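Side-chain contacts in alternansucrase (Leuconostoc mesenteroides, PDB 6HVG), which belongs to glycoside hydrolase family 70, combining a TIM-barrel enzyme with choline-binding-type and cell-wall-binding-type repeats and holding a calcium ion: residues A[1343-1348]-A[1356-1361]; A[1186-1191]-A[1349-1354]; A[374-379]-A[1294-1299]. All blocks are in the same frame, centred on the assembly; numbering follows the deposited sequence.

Contact 1 is the buried member of the set, contact 3 is partly buried, and contact 2 lies at the surface. Contacts 1 and 2 share the hairpin of strands 1342-1345 and 1354-1357: contact 1 pairs its two arms, whereas contact 2 uses the turn joining them to meet a segment distant in sequence. Contact 3 is about 16 Å from contact 1, centre to centre, and is coupled to it by a probable hydrogen bond from N1361 ND2 to E375 O. The chemistry follows this placement. Backbone bonds and apolar packing hold contact 1, a single methyl meeting makes most of contact 2, and stacked rings carry contact 3.

Contact 1. Residues A[1343-1348]-A[1356-1361]; sequences RTVETS and YYFMPN
V1345 has CG1 trans to its backbone N (chi1 -178°), which puts CG2 beside that N and aims this methyl at two rings of 1356-1361. Y1356 answers with CG beside its own N (chi1 -68°), so that its CD1 comes 3.5 Å from V1345 CG2. The methyl approaches this ring obliquely, and the valine stands roughly perpendicular to the tyrosine side chain. F1358 meets the same methyl with a ring edge, F1358 CE2 lying 4.1 Å from V1345 CG2. R1343 CB lies near the plane of the F1358 ring too, 4.4 Å from F1358 CD2, while the guanidinium of R1343 runs on clear of 1356-1361. The backbone frame is a beta hairpin, in which R1343 and Y1356 form an antiparallel hydrogen-bonded pair with both side chains on one face of the sheet. R1343 N reaches Y1356 O at 2.8 Å, and the return bond from Y1356 N to R1343 O, also 2.8 Å, is nearly straight at 171°. Y1325 of strand 1323-1326 touches R1343, V1345 and F1358, and the F1315 ring meets that of Y1356. Such aromatic-rich hairpins are consistent with the cell-wall-binding-type repeats of this chain. The chemistry implies a division of labour: paired backbone bonds set the register, apolar contacts fill the face bearing V1345, and the one buried hydroxyl involved, Y1356 OH, is satisfied by R1352 O.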
# COMPACT_ATOMS: atom_id res chain seq x y z
N ARG A 1343 -19.02 -28.96 23.37
CA ARG A 1343 -20.27 -28.22 23.38
C ARG A 1343 -20.28 -27.17 22.30
O ARG A 1343 -19.29 -26.50 22.06
CB ARG A 1343 -20.49 -27.53 24.74
CG ARG A 1343 -21.94 -27.03 24.97
CD ARG A 1343 -21.98 -26.10 26.15
NE ARG A 1343 -23.30 -25.65 26.62
CZ ARG A 1343 -23.94 -24.59 26.14
NH1 ARG A 1343 -23.48 -23.91 25.10
NH2 ARG A 1343 -25.08 -24.23 26.68
N THR A 1344 -21.44 -27.03 21.67
CA THR A 1344 -21.69 -26.00 20.69
C THR A 1344 -22.15 -24.77 21.41
O THR A 1344 -23.11 -24.81 22.13
CB THR A 1344 -22.80 -26.44 19.73
OG1 THR A 1344 -22.34 -27.57 18.99
CG2 THR A 1344 -23.19 -25.33 18.78
N VAL A 1345 -21.46 -23.66 21.19
CA VAL A 1345 -21.77 -22.40 21.84
C VAL A 1345 -22.32 -21.38 20.83
O VAL A 1345 -21.70 -21.13 19.83
CB VAL A 1345 -20.50 -21.82 22.51
CG1 VAL A 1345 -20.79 -20.52 23.24
CG2 VAL A 1345 -19.89 -22.83 23.47
N GLU A 1346 -23.48 -20.80 21.14
CA GLU A 1346 -24.05 -19.64 20.42
C GLU A 1346 -24.16 -18.44 21.36
O GLU A 1346 -24.99 -18.46 22.24
CB GLU A 1346 -25.43 -20.01 19.88
CG GLU A 1346 -25.39 -20.92 18.65
CD GLU A 1346 -26.79 -21.36 18.16
OE1 GLU A 1346 -27.69 -21.56 19.01
OE2 GLU A 1346 -26.99 -21.49 16.93
N THR A 1347 -23.34 -17.40 21.16
CA THR A 1347 -23.21 -16.23 22.07
C THR A 1347 -23.66 -14.94 21.43
O THR A 1347 -23.67 -14.82 20.21
CB THR A 1347 -21.75 -16.00 22.53
OG1 THR A 1347 -21.14 -17.26 22.78
CG2 THR A 1347 -21.64 -15.17 23.84
N SER A 1348 -23.99 -13.96 22.27
CA SER A 1348 -24.19 -12.57 21.84
C SER A 1348 -23.02 -12.07 21.00
O SER A 1348 -23.23 -11.40 19.99
CB SER A 1348 -24.40 -11.63 23.06
OG SER A 1348 -23.29 -11.62 23.95
N TYR A 1356 -16.67 -25.99 21.28
CA TYR A 1356 -15.63 -25.91 22.29
C TYR A 1356 -15.53 -27.18 23.10
O TYR A 1356 -16.46 -27.98 23.10
CB TYR A 1356 -15.93 -24.74 23.20
CG TYR A 1356 -15.78 -23.41 22.51
CD1 TYR A 1356 -16.81 -22.87 21.73
CD2 TYR A 1356 -14.60 -22.69 22.63
CE1 TYR A 1356 -16.66 -21.63 21.12
CE2 TYR A 1356 -14.44 -21.45 22.01
CZ TYR A 1356 -15.47 -20.93 21.28
OH TYR A 1356 -15.30 -19.73 20.69
N TYR A 1357 -14.39 -27.39 23.75
CA TYR A 1357 -14.18 -28.53 24.62
C TYR A 1357 -13.94 -28.06 26.08
O TYR A 1357 -12.86 -27.57 26.40
CB TYR A 1357 -12.96 -29.29 24.12
CG TYR A 1357 -12.73 -30.67 24.72
CD1 TYR A 1357 -12.27 -30.82 26.01
CD2 TYR A 1357 -12.88 -31.82 23.95
CE1 TYR A 1357 -12.03 -32.09 26.53
CE2 TYR A 1357 -12.61 -33.07 24.45
CZ TYR A 1357 -12.20 -33.22 25.74
OH TYR A 1357 -11.94 -34.48 26.22
N PHE A 1358 -14.94 -28.16 26.94
CA PHE A 1358 -14.78 -27.75 28.34
C PHE A 1358 -14.53 -28.93 29.26
O PHE A 1358 -15.19 -29.95 29.15
CB PHE A 1358 -15.99 -26.96 28.84
CG PHE A 1358 -16.26 -25.75 28.04
CD1 PHE A 1358 -15.41 -24.66 28.16
CD2 PHE A 1358 -17.31 -25.68 27.17
CE1 PHE A 1358 -15.62 -23.50 27.43
CE2 PHE A 1358 -17.53 -24.52 26.42
CZ PHE A 1358 -16.67 -23.43 26.54
N MET A 1359 -13.58 -28.78 30.19
CA MET A 1359 -13.18 -29.88 31.05
C MET A 1359 -14.12 -29.98 32.25
O MET A 1359 -15.06 -29.20 32.37
CB MET A 1359 -11.72 -29.70 31.44
CG MET A 1359 -10.80 -29.58 30.22
SD MET A 1359 -9.09 -29.93 30.66
CE MET A 1359 -8.16 -28.58 29.99
N PRO A 1360 -13.93 -30.96 33.12
CA PRO A 1360 -14.88 -31.07 34.24
C PRO A 1360 -14.83 -29.84 35.17
O PRO A 1360 -15.82 -29.54 35.82
CB PRO A 1360 -14.42 -32.32 34.98
CG PRO A 1360 -13.60 -33.09 34.01
CD PRO A 1360 -12.98 -32.08 33.09
N ASN A 1361 -13.68 -29.16 35.22
CA ASN A 1361 -13.54 -27.93 35.96
C ASN A 1361 -13.81 -26.69 35.12
O ASN A 1361 -13.57 -25.57 35.55
CB ASN A 1361 -12.15 -27.82 36.60
CG ASN A 1361 -11.05 -27.85 35.58
OD1 ASN A 1361 -11.30 -27.85 34.38
ND2 ASN A 1361 -9.83 -27.90 36.05

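Contact 2. Residues A[1186-1191]-A[1349-1354]; sequences DFVNLL and VNTRNG
The side chains of V1188 and T1351 point past one another in opposite senses and overlap at their methyls. T1351 CG2 lies 3.4 Å from V1188 CG2 and 3.7 Å from V1188 CB, so the threonine's only methyl rests against the CB-CG2 branch of the valine. The threonine torsion (chi1 40°) explains this choice of group: it sets OG1 between the backbone N and the carbonyl carbon and turns CG2 out beside the N. OG1 is left 4.2 Å from D1186 O, a proximity and not a bond. D1186 OD1 and R1352 NE are 6.7 Å apart, so any attraction between their opposite charges would probably be long-range. Outside the pair, T1351 O accepts a hydrogen bond from K1385 NZ, and D1186 OD2 takes a weak one from Q1383 NE2. T1351 belongs to the short 3-10 segment 1350-1352 in the turn between strands 1342-1345 and 1354-1357. V1188 closes an inverse gamma turn centred on F1187 and leads through a G1 beta bulge, N1189 and L1190 opposite A1172, into strand 1190-1197, which pairs with 1166-1175 at the edge of an antiparallel sheet.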
# COMPACT_ATOMS: atom_id res chain seq x y z
N ASP A 1186 -11.44 -10.78 15.40
CA ASP A 1186 -12.39 -10.64 16.50
C ASP A 1186 -13.03 -9.28 16.45
O ASP A 1186 -13.99 -9.04 17.17
CB ASP A 1186 -11.69 -10.81 17.86
CG ASP A 1186 -10.80 -12.03 17.91
OD1 ASP A 1186 -11.21 -13.07 17.33
OD2 ASP A 1186 -9.69 -11.93 18.51
N PHE A 1187 -12.49 -8.38 15.62
CA PHE A 1187 -13.01 -7.03 15.51
C PHE A 1187 -14.24 -7.01 14.59
O PHE A 1187 -14.14 -6.73 13.41
CB PHE A 1187 -11.92 -6.11 15.00
CG PHE A 1187 -12.13 -4.66 15.36
CD1 PHE A 1187 -13.30 -3.98 15.00
CD2 PHE A 1187 -11.14 -3.95 16.03
CE1 PHE A 1187 -13.46 -2.64 15.29
CE2 PHE A 1187 -11.30 -2.61 16.30
CZ PHE A 1187 -12.46 -1.96 15.94
N VAL A 1188 -15.39 -7.35 15.17
CA VAL A 1188 -16.65 -7.35 14.46
C VAL A 1188 -17.71 -6.64 15.29
O VAL A 1188 -17.88 -6.92 16.48
CB VAL A 1188 -17.08 -8.78 14.15
CG1 VAL A 1188 -18.38 -8.82 13.36
CG2 VAL A 1188 -15.99 -9.49 13.37
N ASN A 1189 -18.42 -5.70 14.66
CA ASN A 1189 -19.47 -4.91 15.31
C ASN A 1189 -19.10 -4.38 16.69
O ASN A 1189 -19.93 -4.40 17.58
CB ASN A 1189 -20.75 -5.72 15.38
CG ASN A 1189 -21.28 -6.09 14.00
OD1 ASN A 1189 -21.51 -5.24 13.16
ND2 ASN A 1189 -21.52 -7.35 13.79
N LEU A 1190 -17.87 -3.88 16.84
CA LEU A 1190 -17.40 -3.29 18.11
C LEU A 1190 -17.53 -1.77 18.13
O LEU A 1190 -17.45 -1.12 17.09
CB LEU A 1190 -15.93 -3.62 18.38
CG LEU A 1190 -15.54 -5.10 18.37
CD1 LEU A 1190 -14.08 -5.23 18.76
CD2 LEU A 1190 -16.41 -5.92 19.29
N LEU A 1191 -17.71 -1.21 19.31
CA LEU A 1191 -17.81 0.24 19.44
C LEU A 1191 -16.41 0.81 19.42
O LEU A 1191 -15.47 0.27 20.02
CB LEU A 1191 -18.59 0.66 20.70
CG LEU A 1191 -20.05 0.22 20.85
CD1 LEU A 1191 -20.81 1.16 21.78
CD2 LEU A 1191 -20.79 0.11 19.53
N VAL A 1349 -21.79 -12.39 21.42
CA VAL A 1349 -20.60 -12.15 20.62
C VAL A 1349 -20.50 -13.27 19.57
O VAL A 1349 -19.98 -14.33 19.87
CB VAL A 1349 -19.33 -12.13 21.51
CG1 VAL A 1349 -18.09 -11.86 20.66
CG2 VAL A 1349 -19.45 -11.10 22.63
N ASN A 1350 -20.99 -13.01 18.36
CA ASN A 1350 -21.14 -14.00 17.27
C ASN A 1350 -19.86 -14.60 16.75
O ASN A 1350 -19.86 -15.74 16.30
CB ASN A 1350 -21.84 -13.37 16.07
CG ASN A 1350 -23.31 -13.13 16.32
OD1 ASN A 1350 -23.84 -13.44 17.40
ND2 ASN A 1350 -23.99 -12.59 15.33
N THR A 1351 -18.78 -13.83 16.78
CA THR A 1351 -17.51 -14.31 16.28
C THR A 1351 -17.00 -15.51 17.07
O THR A 1351 -16.29 -16.38 16.54
CB THR A 1351 -16.44 -13.19 16.27
OG1 THR A 1351 -16.56 -12.39 17.46
CG2 THR A 1351 -16.61 -12.34 15.07
N ARG A 1352 -17.38 -15.56 18.34
CA ARG A 1352 -16.97 -16.65 19.22
C ARG A 1352 -17.79 -17.93 19.03
O ARG A 1352 -17.40 -18.97 19.53
CB ARG A 1352 -16.98 -16.20 20.66
CG ARG A 1352 -16.25 -14.88 20.91
CD ARG A 1352 -15.49 -15.00 22.21
NE ARG A 1352 -15.12 -13.71 22.77
CZ ARG A 1352 -14.04 -13.51 23.54
NH1 ARG A 1352 -13.21 -14.52 23.81
NH2 ARG A 1352 -13.80 -12.32 24.02
N ASN A 1353 -18.85 -17.89 18.22
CA ASN A 1353 -19.65 -19.10 17.97
C ASN A 1353 -18.80 -20.22 17.41
O ASN A 1353 -17.86 -19.97 16.67
CB ASN A 1353 -20.83 -18.83 17.06
CG ASN A 1353 -21.93 -18.06 17.75
OD1 ASN A 1353 -21.78 -17.62 18.88
ND2 ASN A 1353 -23.06 -17.95 17.10
N GLY A 1354 -19.11 -21.45 17.80
CA GLY A 1354 -18.30 -22.61 17.43
C GLY A 1354 -18.44 -23.75 18.40
O GLY A 1354 -19.25 -23.69 19.32

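Contact 3. Residues A[374-379]-A[1294-1299]; sequences IEYQFD and FISDAS
Where F378 and F1294 meet, with CA atoms 7.4 Å apart, the irregular segment 374-379 and strand 1294-1296 run in roughly opposite directions, so that F378 faces F1294 and Y376 faces S1296. The strand is the first arm of a two-stranded antiparallel beta hairpin, 1294-1296 with 1301-1304, and the main interaction is an offset (parallel-displaced) stack of two phenylalanines. The centroids of the F378 and F1294 rings are 4.3 Å apart, and their planes are inclined by only 11°. The displacement is reciprocal, because each ring carries the other residue's CB over one face: F378 CB is 3.6 Å from the centroid of the F1294 ring, and F1294 CB is 3.7 Å from that of the F378 ring. Both meetings are CH-pi contacts. F378 attains this pose with CG lodged between its backbone N and carbonyl carbon (chi1 50°), laying the ring across F1294. The opposite face of the F378 ring is covered by its own segment, Y376 CB standing 3.4 Å above the plane, so the ring lies between Y376 CB and F1294, its CB and ring together. Y376 extends the contact along the strand, its CE2 coming obliquely to 3.9 Å from S1296 OG.

V1301 of the second arm touches Y376, F378 and S1296, while the Y1303 ring meets F1294. A backbone hydrogen bond between F1294 and Q380 joins the strand to the chain just beyond D379. The contact thus ties the loop between strands 370-371 and 383-384 to a hairpin some 915 residues further on. The bend of the loop is braced within itself by Q377, whose NE2 donates to E375 O from above the carbonyl plane at 3.0 Å, with an N-H...O angle of 168°, and that same oxygen also receives N1361 ND2.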
# COMPACT_ATOMS: atom_id res chain seq x y z
N ILE A 374 -10.51 -32.01 38.01
CA ILE A 374 -11.61 -31.92 38.95
C ILE A 374 -11.46 -30.65 39.80
O ILE A 374 -12.45 -29.99 40.13
CB ILE A 374 -11.59 -33.17 39.87
CG1 ILE A 374 -11.85 -34.44 39.06
CG2 ILE A 374 -12.59 -33.05 41.01
CD1 ILE A 374 -13.09 -34.42 38.21
N GLU A 375 -10.22 -30.32 40.15
CA GLU A 375 -9.93 -29.13 40.90
C GLU A 375 -10.11 -27.87 40.08
O GLU A 375 -9.55 -27.75 38.99
CB GLU A 375 -8.49 -29.15 41.42
CG GLU A 375 -8.29 -30.26 42.45
CD GLU A 375 -6.95 -30.16 43.16
OE1 GLU A 375 -6.39 -29.04 43.20
OE2 GLU A 375 -6.48 -31.21 43.67
N TYR A 376 -10.87 -26.92 40.62
CA TYR A 376 -11.03 -25.64 39.96
C TYR A 376 -9.70 -24.91 39.93
O TYR A 376 -9.00 -24.89 40.89
CB TYR A 376 -12.10 -24.82 40.63
CG TYR A 376 -13.50 -25.38 40.43
CD1 TYR A 376 -14.02 -25.61 39.15
CD2 TYR A 376 -14.33 -25.67 41.53
CE1 TYR A 376 -15.31 -26.11 38.98
CE2 TYR A 376 -15.60 -26.18 41.36
CZ TYR A 376 -16.10 -26.39 40.08
OH TYR A 376 -17.38 -26.89 39.91
N GLN A 377 -9.36 -24.34 38.78
CA GLN A 377 -8.10 -23.62 38.60
C GLN A 377 -8.21 -22.14 38.82
O GLN A 377 -7.19 -21.44 38.85
CB GLN A 377 -7.56 -23.85 37.18
CG GLN A 377 -7.29 -25.30 36.84
CD GLN A 377 -6.27 -25.91 37.76
OE1 GLN A 377 -5.10 -25.60 37.68
NE2 GLN A 377 -6.72 -26.76 38.64
N PHE A 378 -9.44 -21.64 38.96
CA PHE A 378 -9.63 -20.23 39.32
C PHE A 378 -9.25 -19.99 40.78
O PHE A 378 -9.52 -20.83 41.61
CB PHE A 378 -11.03 -19.71 38.97
CG PHE A 378 -12.13 -20.56 39.46
CD1 PHE A 378 -12.55 -20.46 40.77
CD2 PHE A 378 -12.80 -21.43 38.60
CE1 PHE A 378 -13.58 -21.24 41.23
CE2 PHE A 378 -13.85 -22.21 39.04
CZ PHE A 378 -14.24 -22.11 40.37
N ASP A 379 -8.60 -18.85 41.03
CA ASP A 379 -7.99 -18.56 42.32
C ASP A 379 -8.70 -17.41 43.03
O ASP A 379 -8.18 -16.91 44.02
CB ASP A 379 -6.47 -18.20 42.16
CG ASP A 379 -5.54 -19.43 42.12
OD1 ASP A 379 -5.91 -20.51 42.68
OD2 ASP A 379 -4.41 -19.31 41.54
N PHE A 1294 -15.45 -15.98 41.37
CA PHE A 1294 -16.16 -17.19 41.08
C PHE A 1294 -16.77 -17.73 42.38
O PHE A 1294 -16.08 -17.89 43.37
CB PHE A 1294 -15.18 -18.23 40.54
CG PHE A 1294 -14.48 -17.83 39.30
CD1 PHE A 1294 -13.37 -17.04 39.36
CD2 PHE A 1294 -14.90 -18.29 38.04
CE1 PHE A 1294 -12.70 -16.68 38.19
CE2 PHE A 1294 -14.23 -17.93 36.88
CZ PHE A 1294 -13.14 -17.12 36.96
N ILE A 1295 -18.05 -18.07 42.34
CA ILE A 1295 -18.72 -18.66 43.50
C ILE A 1295 -19.48 -19.89 43.06
O ILE A 1295 -20.24 -19.84 42.12
CB ILE A 1295 -19.67 -17.66 44.16
CG1 ILE A 1295 -20.17 -18.23 45.51
CG2 ILE A 1295 -20.79 -17.24 43.20
CD1 ILE A 1295 -21.02 -17.28 46.32
N SER A 1296 -19.28 -21.00 43.75
CA SER A 1296 -20.01 -22.23 43.49
C SER A 1296 -21.34 -22.21 44.21
O SER A 1296 -21.48 -21.61 45.28
CB SER A 1296 -19.23 -23.45 43.98
OG SER A 1296 -18.38 -23.99 42.99
N ASP A 1297 -22.31 -22.91 43.63
CA ASP A 1297 -23.56 -23.27 44.32
C ASP A 1297 -23.98 -24.72 43.94
O ASP A 1297 -23.27 -25.41 43.22
CB ASP A 1297 -24.64 -22.20 44.12
CG ASP A 1297 -25.29 -22.24 42.74
OD1 ASP A 1297 -25.24 -23.29 42.05
OD2 ASP A 1297 -25.90 -21.21 42.33
N ALA A 1298 -25.11 -25.17 44.45
CA ALA A 1298 -25.52 -26.53 44.22
C ALA A 1298 -25.68 -26.83 42.74
O ALA A 1298 -25.36 -27.93 42.30
CB ALA A 1298 -26.82 -26.82 44.96
N SER A 1299 -26.15 -25.85 41.98
CA SER A 1299 -26.31 -26.01 40.52
C SER A 1299 -25.00 -25.94 39.72
O SER A 1299 -24.82 -26.70 38.77
CB SER A 1299 -27.31 -24.99 39.99
OG SER A 1299 -28.59 -25.20 40.58